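Local coordinates for uncharacterized protein (Escherichia coli O157:H7, PDB 4ZV9) that is of unknown function but belongs to the dienelactone hydrolase family of the alpha/beta-hydrolase fold, and so probably hydrolyses ester or lactone bonds, at residues 135-140 against 149-154; 153-158 against 178-183; 170-175 against 201-206. One frame throughout, in Å; residues are numbered along the deposited sequence.

Contact 1: residues 135-140 against 149-154; sequences VSNAAA and AVPFYG
Asn137 and Pro151 carry this helix-to-strand contact, the two side chains crossing at about a right angle, with the end of the asparagine against CB and CG of the proline. CB of Asn137 points neither to the strand nor away from it and packs on Ala157 N; the first torsion, with CG anti to the carbonyl carbon (chi1 -78°), carries the amide over to the strand. CG then lies 4.0 Å from Pro151 CG. At the tip the two branches divide: OD1 rests 3.6 Å from Pro151 CG and is hydrogen-bonded to Tyr187 OH, while ND2 passes 3.8 Å from Pro151 CB. ND2 also donates to Arg155 O and, at 3.0 Å, to the oxygen of water 1, which in turn lies 2.7 Å from Gly154 O. Partners on both branches should fix the rotation of this buried amide. Ser136 and Ala140, one helical turn apart, pack more plainly: Ser136 CB meets Pro151 CB at 4.1 Å, its OG being bonded to Gly132 O, and Ala140 CB meets Ala149 CB at 4.3 Å. The small residues fit the 7.4 Å approach of the two axes, whose directions differ by 151°. Strands 123-128 and 148-151 are parallel neighbours in the sheet, and helix 132-142 connects them in a beta-alpha-beta crossover; helix 100-116 flanks it through Phe107 and Phe108, and strand 169-174 pairs beyond Ala149 and Pro151.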
# COMPACT_ATOMS: atom_id res chain seq x y z
N VAL A 135 -0.45 4.99 5.97
CA VAL A 135 1.01 4.78 5.85
C VAL A 135 1.55 5.29 4.51
O VAL A 135 2.63 5.88 4.46
CB VAL A 135 1.37 3.30 6.04
CG1 VAL A 135 2.85 3.05 5.76
CG2 VAL A 135 1.02 2.88 7.45
N SER A 136 0.77 5.10 3.44
CA SER A 136 1.15 5.59 2.12
C SER A 136 1.35 7.10 2.11
O SER A 136 2.34 7.59 1.58
CB SER A 136 0.10 5.18 1.06
OG SER A 136 0.10 3.77 0.85
N ASN A 137 0.41 7.84 2.72
CA ASN A 137 0.56 9.27 2.85
C ASN A 137 1.78 9.65 3.71
O ASN A 137 2.52 10.57 3.38
CB ASN A 137 -0.72 9.90 3.44
CG ASN A 137 -1.83 10.04 2.42
OD1 ASN A 137 -1.61 10.53 1.31
ND2 ASN A 137 -3.04 9.66 2.80
N ALA A 138 1.97 8.96 4.83
CA ALA A 138 3.10 9.22 5.70
C ALA A 138 4.42 8.96 4.98
O ALA A 138 5.40 9.69 5.15
CB ALA A 138 3.00 8.39 6.95
N ALA A 139 4.44 7.92 4.15
CA ALA A 139 5.64 7.63 3.35
C ALA A 139 5.91 8.74 2.34
O ALA A 139 7.08 9.10 2.10
CB ALA A 139 5.49 6.29 2.63
N ALA A 140 4.85 9.30 1.74
CA ALA A 140 5.02 10.41 0.81
C ALA A 140 5.65 11.61 1.51
O ALA A 140 6.45 12.33 0.92
CB ALA A 140 3.68 10.80 0.20
N ALA A 149 2.64 7.38 -4.65
CA ALA A 149 1.89 6.85 -3.51
C ALA A 149 0.41 6.79 -3.85
O ALA A 149 -0.14 7.75 -4.43
CB ALA A 149 2.12 7.70 -2.28
N VAL A 150 -0.24 5.70 -3.48
CA VAL A 150 -1.64 5.48 -3.81
C VAL A 150 -2.43 5.02 -2.58
O VAL A 150 -2.60 3.82 -2.34
CB VAL A 150 -1.78 4.45 -4.95
CG1 VAL A 150 -3.23 4.34 -5.40
CG2 VAL A 150 -0.90 4.82 -6.13
N PRO A 151 -2.88 5.98 -1.75
CA PRO A 151 -3.67 5.61 -0.58
C PRO A 151 -5.13 5.32 -0.91
O PRO A 151 -5.80 6.14 -1.56
CB PRO A 151 -3.58 6.86 0.31
CG PRO A 151 -3.31 7.98 -0.64
CD PRO A 151 -2.41 7.38 -1.68
N PHE A 152 -5.62 4.15 -0.48
CA PHE A 152 -7.03 3.83 -0.57
C PHE A 152 -7.67 4.12 0.79
O PHE A 152 -7.29 3.53 1.82
CB PHE A 152 -7.27 2.37 -0.88
CG PHE A 152 -7.04 1.98 -2.32
CD1 PHE A 152 -5.76 1.86 -2.83
CD2 PHE A 152 -8.11 1.59 -3.11
CE1 PHE A 152 -5.55 1.44 -4.13
CE2 PHE A 152 -7.91 1.17 -4.41
CZ PHE A 152 -6.62 1.10 -4.92
N TYR A 153 -8.67 5.01 0.79
CA TYR A 153 -9.46 5.36 1.98
C TYR A 153 -8.68 5.28 3.27
O TYR A 153 -9.03 4.53 4.17
CB TYR A 153 -10.78 4.56 2.04
CG TYR A 153 -10.71 3.17 1.46
CD1 TYR A 153 -10.16 2.11 2.18
CD2 TYR A 153 -11.24 2.91 0.21
CE1 TYR A 153 -10.14 0.82 1.65
CE2 TYR A 153 -11.21 1.64 -0.33
CZ TYR A 153 -10.66 0.60 0.39
OH TYR A 153 -10.63 -0.64 -0.19
N GLY A 154 -7.64 6.10 3.35
CA GLY A 154 -6.77 6.17 4.52
C GLY A 154 -6.56 7.56 5.06
O GLY A 154 -6.87 8.56 4.40
O HOH W 1 -5.94 9.87 2.28

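Contact 2: residues 153-158 against 178-183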
# COMPACT_ATOMS: atom_id res chain seq x y z
N TYR A 153 -8.67 5.01 0.79
CA TYR A 153 -9.46 5.36 1.98
C TYR A 153 -8.68 5.28 3.27
O TYR A 153 -9.03 4.53 4.17
CB TYR A 153 -10.78 4.56 2.04
CG TYR A 153 -10.71 3.17 1.46
CD1 TYR A 153 -10.16 2.11 2.18
CD2 TYR A 153 -11.24 2.91 0.21
CE1 TYR A 153 -10.14 0.82 1.65
CE2 TYR A 153 -11.21 1.64 -0.33
CZ TYR A 153 -10.66 0.60 0.39
OH TYR A 153 -10.63 -0.64 -0.19
N GLY A 154 -7.64 6.10 3.35
CA GLY A 154 -6.77 6.17 4.52
C GLY A 154 -6.56 7.56 5.06
O GLY A 154 -6.87 8.56 4.40
N ARG A 155 -6.03 7.62 6.28
CA ARG A 155 -5.75 8.90 6.95
C ARG A 155 -4.88 9.82 6.10
O ARG A 155 -3.90 9.41 5.50
CB ARG A 155 -5.07 8.70 8.30
CG ARG A 155 -6.04 8.77 9.48
CD ARG A 155 -5.38 8.37 10.81
NE ARG A 155 -4.06 8.96 10.94
CZ ARG A 155 -3.18 8.64 11.89
NH1 ARG A 155 -3.46 7.72 12.80
NH2 ARG A 155 -2.01 9.26 11.91
N GLN A 156 -5.23 11.09 6.12
CA GLN A 156 -4.54 12.11 5.35
C GLN A 156 -3.16 12.38 5.96
O GLN A 156 -2.89 12.01 7.09
CB GLN A 156 -5.36 13.41 5.38
CG GLN A 156 -6.87 13.24 5.28
CD GLN A 156 -7.35 12.55 4.02
OE1 GLN A 156 -6.58 12.28 3.09
NE2 GLN A 156 -8.65 12.27 3.96
N ALA A 157 -2.28 13.01 5.19
CA ALA A 157 -0.98 13.44 5.71
C ALA A 157 -1.25 14.64 6.62
O ALA A 157 -2.22 15.36 6.40
CB ALA A 157 -0.06 13.86 4.57
N PRO A 158 -0.41 14.85 7.64
CA PRO A 158 -0.57 16.04 8.47
C PRO A 158 -0.40 17.32 7.62
O PRO A 158 0.56 17.43 6.85
CB PRO A 158 0.57 15.91 9.49
CG PRO A 158 0.91 14.47 9.52
CD PRO A 158 0.67 13.97 8.12
N THR A 178 -17.30 8.90 5.83
CA THR A 178 -17.26 10.24 6.39
C THR A 178 -16.10 10.54 7.32
O THR A 178 -15.59 11.65 7.28
CB THR A 178 -18.57 10.57 7.13
OG1 THR A 178 -18.78 9.59 8.15
CG2 THR A 178 -19.75 10.58 6.16
N ARG A 179 -15.64 9.57 8.11
CA ARG A 179 -14.51 9.80 9.03
C ARG A 179 -13.23 10.17 8.28
O ARG A 179 -12.52 11.09 8.68
CB ARG A 179 -14.24 8.59 9.93
CG ARG A 179 -15.30 8.34 10.98
CD ARG A 179 -14.97 7.13 11.86
NE ARG A 179 -15.94 6.86 12.92
CZ ARG A 179 -15.89 7.37 14.15
NH1 ARG A 179 -14.94 8.24 14.51
NH2 ARG A 179 -16.83 7.04 15.03
N ILE A 180 -12.94 9.50 7.18
CA ILE A 180 -11.75 9.82 6.38
C ILE A 180 -11.96 11.06 5.53
O ILE A 180 -11.10 11.95 5.47
CB ILE A 180 -11.38 8.65 5.45
CG1 ILE A 180 -10.84 7.49 6.27
CG2 ILE A 180 -10.39 9.07 4.38
CD1 ILE A 180 -9.63 7.81 7.12
N ASN A 181 -13.12 11.13 4.89
CA ASN A 181 -13.44 12.27 4.03
C ASN A 181 -13.42 13.62 4.75
O ASN A 181 -13.15 14.64 4.13
CB ASN A 181 -14.80 12.06 3.36
CG ASN A 181 -14.82 10.86 2.43
OD1 ASN A 181 -13.78 10.28 2.13
ND2 ASN A 181 -16.01 10.50 1.96
N GLU A 182 -13.71 13.62 6.05
CA GLU A 182 -13.71 14.85 6.86
C GLU A 182 -12.40 15.61 6.73
O GLU A 182 -12.39 16.82 6.72
CB GLU A 182 -13.83 14.49 8.34
CG GLU A 182 -14.59 15.49 9.19
CD GLU A 182 -14.82 14.96 10.60
OE1 GLU A 182 -14.35 13.84 10.91
OE2 GLU A 182 -15.49 15.66 11.38
N GLY A 183 -11.30 14.87 6.69
CA GLY A 183 -9.97 15.48 6.60
C GLY A 183 -9.47 15.78 5.20
O GLY A 183 -8.45 16.46 5.04
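One bend, at chi2 (-59°), with CG anti to the carbonyl carbon, brings the Gln156 amide to Ile180 instead of letting the chain run straight out. On the helical side, Ile180 has CG1 anti to its carbonyl carbon and CG2 anti to its backbone N, which spreads both branches against the loop. The amide nitrogen NE2 of Gln156 donates to Ile180 O at 2.9 Å, with an N-H...O angle of 138°, so the bond is clearly bent. Ile180 O lies close to the plane of the glutamine amide, but the donor stands 46° above the carbonyl plane and so does not use a lone-pair direction. Gly183 N reaches the same oxygen, Ile180 O, from the opposite face at 3.2 Å, and the carbonyl is therefore gripped by two N-H groups. The segments belong to the alpha/beta-hydrolase scaffold: 153-158 is part of the loop leaving strand 148-151, while the short helix 178-181 comes after strand 169-174, so the contact joins two connections at the same end of the parallel strands. Tyr153 turns its ring away toward His208 and Phe210 and bonds His211 N through OH, leaving its backbone to face the isoleucine. Ile180 CG1 lies 4.1 Å from Tyr153 O, CG2 approaches Gly154 O at 3.6 Å, and CD1 reaches Arg155 N at 3.7 Å; Phe173 of strand 169-174 packs on the isoleucine as well. Lower down the glutamine side chain, Gln156 CG sits 3.6 Å from Gly183 O. The same glutamine also packs on Trp184 and Tyr187 of helix 184-193.

Contact 3: residues 170-175 against 201-206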
# COMPACT_ATOMS: atom_id res chain seq x y z
N LEU A 170 -2.11 9.49 -5.83
CA LEU A 170 -3.39 9.08 -6.39
C LEU A 170 -4.21 8.65 -5.20
O LEU A 170 -3.91 7.63 -4.58
CB LEU A 170 -3.24 7.94 -7.40
CG LEU A 170 -4.56 7.34 -7.90
CD1 LEU A 170 -5.41 8.36 -8.64
CD2 LEU A 170 -4.27 6.14 -8.79
N LEU A 171 -5.26 9.41 -4.88
CA LEU A 171 -6.06 9.11 -3.70
C LEU A 171 -7.46 8.59 -4.06
O LEU A 171 -8.17 9.19 -4.88
CB LEU A 171 -6.17 10.32 -2.78
CG LEU A 171 -4.84 10.98 -2.42
CD1 LEU A 171 -4.56 12.18 -3.32
CD2 LEU A 171 -4.82 11.44 -0.98
N HIS A 172 -7.84 7.47 -3.46
CA HIS A 172 -9.17 6.89 -3.67
C HIS A 172 -9.98 7.02 -2.38
O HIS A 172 -9.57 6.53 -1.32
CB HIS A 172 -9.06 5.41 -4.01
CG HIS A 172 -8.18 5.12 -5.18
ND1 HIS A 172 -8.56 5.37 -6.48
CD2 HIS A 172 -6.94 4.56 -5.25
CE1 HIS A 172 -7.59 5.00 -7.30
NE2 HIS A 172 -6.60 4.49 -6.58
N PHE A 173 -11.14 7.67 -2.48
CA PHE A 173 -12.02 7.85 -1.33
C PHE A 173 -13.40 7.26 -1.62
O PHE A 173 -13.87 7.30 -2.75
CB PHE A 173 -12.19 9.33 -1.00
CG PHE A 173 -10.92 10.02 -0.59
CD1 PHE A 173 -10.31 9.71 0.62
CD2 PHE A 173 -10.38 11.01 -1.38
CE1 PHE A 173 -9.15 10.36 1.01
CE2 PHE A 173 -9.23 11.68 -0.99
CZ PHE A 173 -8.62 11.36 0.21
N ALA A 174 -14.04 6.74 -0.58
CA ALA A 174 -15.40 6.22 -0.69
C ALA A 174 -16.36 7.32 -0.22
O ALA A 174 -16.14 7.92 0.84
CB ALA A 174 -15.56 4.98 0.15
N GLU A 175 -17.41 7.57 -0.99
CA GLU A 175 -18.39 8.63 -0.64
C GLU A 175 -18.95 8.52 0.78
O GLU A 175 -19.04 9.52 1.49
CB GLU A 175 -19.56 8.64 -1.61
CG GLU A 175 -20.52 9.80 -1.36
CD GLU A 175 -21.80 9.73 -2.17
OE1 GLU A 175 -22.07 8.71 -2.83
OE2 GLU A 175 -22.56 10.72 -2.12
N TYR A 201 -10.11 10.77 -6.33
CA TYR A 201 -11.39 10.31 -6.81
C TYR A 201 -12.26 9.87 -5.65
O TYR A 201 -11.81 9.17 -4.75
CB TYR A 201 -11.21 9.14 -7.78
CG TYR A 201 -10.45 9.55 -9.01
CD1 TYR A 201 -11.11 10.18 -10.08
CD2 TYR A 201 -9.08 9.34 -9.11
CE1 TYR A 201 -10.41 10.57 -11.21
CE2 TYR A 201 -8.38 9.71 -10.24
CZ TYR A 201 -9.04 10.33 -11.28
OH TYR A 201 -8.34 10.73 -12.39
N ILE A 202 -13.51 10.32 -5.69
CA ILE A 202 -14.50 9.93 -4.70
C ILE A 202 -15.47 9.01 -5.42
O ILE A 202 -16.13 9.43 -6.37
CB ILE A 202 -15.21 11.16 -4.10
CG1 ILE A 202 -14.18 12.04 -3.41
CG2 ILE A 202 -16.26 10.72 -3.09
CD1 ILE A 202 -14.69 13.42 -3.04
N TYR A 203 -15.57 7.77 -4.95
CA TYR A 203 -16.41 6.76 -5.59
C TYR A 203 -17.81 6.83 -4.99
O TYR A 203 -17.97 6.64 -3.78
CB TYR A 203 -15.75 5.37 -5.43
CG TYR A 203 -14.41 5.33 -6.14
CD1 TYR A 203 -13.28 5.88 -5.55
CD2 TYR A 203 -14.30 4.82 -7.43
CE1 TYR A 203 -12.06 5.88 -6.21
CE2 TYR A 203 -13.08 4.82 -8.10
CZ TYR A 203 -11.97 5.35 -7.49
OH TYR A 203 -10.75 5.37 -8.15
N PRO A 204 -18.83 7.14 -5.82
CA PRO A 204 -20.18 7.31 -5.27
C PRO A 204 -20.85 6.03 -4.79
O PRO A 204 -20.58 4.94 -5.29
CB PRO A 204 -20.97 7.91 -6.44
CG PRO A 204 -20.26 7.45 -7.66
CD PRO A 204 -18.81 7.30 -7.29
N GLY A 205 -21.67 6.17 -3.75
CA GLY A 205 -22.48 5.08 -3.23
C GLY A 205 -21.77 3.91 -2.58
O GLY A 205 -22.40 2.88 -2.33
N VAL A 206 -20.48 4.04 -2.29
CA VAL A 206 -19.74 2.95 -1.64
C VAL A 206 -19.09 3.46 -0.37
O VAL A 206 -18.96 4.67 -0.14
CB VAL A 206 -18.66 2.33 -2.56
CG1 VAL A 206 -19.30 1.72 -3.80
CG2 VAL A 206 -17.60 3.36 -2.96
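The parallel pairing of strands 169-174 and 198-203 forms part of the alpha/beta-hydrolase framework, its axes crossing at 27° and its ends linked through helix 184-193 in a beta-alpha-beta crossover. The ladder alternates between the strands: Tyr201 N bonds Leu171 O, Phe173 N bonds Tyr201 O, Tyr203 N bonds Phe173 O, and Glu175 N bonds Tyr203 O, all at N to O distances of 2.8 to 3.0 Å. His172, Ala174, Tyr201 and Tyr203 lie on one face, Phe173 and Ile202 on the other. On the first face the histidine and Tyr203 rings meet rim to rim with planes at 45°, and His172 ND1 and Tyr203 OH share a hydrogen bond of 2.8 Å in which either may donate. Both have further partners in helix 220-237, His172 NE2 at Thr230 OG1 and Tyr203 OH at Arg229 NH1, so the imidazole is fixed through both nitrogens, and the Tyr203 hydroxyl has two partners. The Phe173 O atom lies in the plane of the Tyr203 ring, 3.2 Å from CD1. Leu170 CD1 meets the edge of Tyr201 at CE2, 3.6 Å away. A type II turn from Tyr203 to Val206 begins on the last strand residue. Glu175, with CG anti to its backbone N (chi1 -175°) and the chain extended, reaches that turn, where OE1 accepts from Gly205 N at 2.7 Å, nearly in line with its C-O bond.

In the fold
Contact 1 lies deep and wholly buried, its centre about 7 Å from the centre of the chain, while the centres of contacts 2 and 3 lie equally far out, about 16 Å from it, and each is partly exposed. Tyr153 and Gly154 belong to contacts 1 and 2 alike. Strand 169-174 of contact 3 pairs with strand 148-151 of contact 1, Ala149 O to Leu170 N being 3.0 Å. Asn181 of contact 2 reaches Ala174 O of contact 3. Chemistry follows place: asparagine-on-proline and small-residue packing with a water bridge in contact 1, one bent hydrogen bond from a side-chain amide to a main-chain carbonyl, with isoleucine packing, in contact 2, and a backbone ladder with side-chain hydrogen bonds at its flank and end in contact 3.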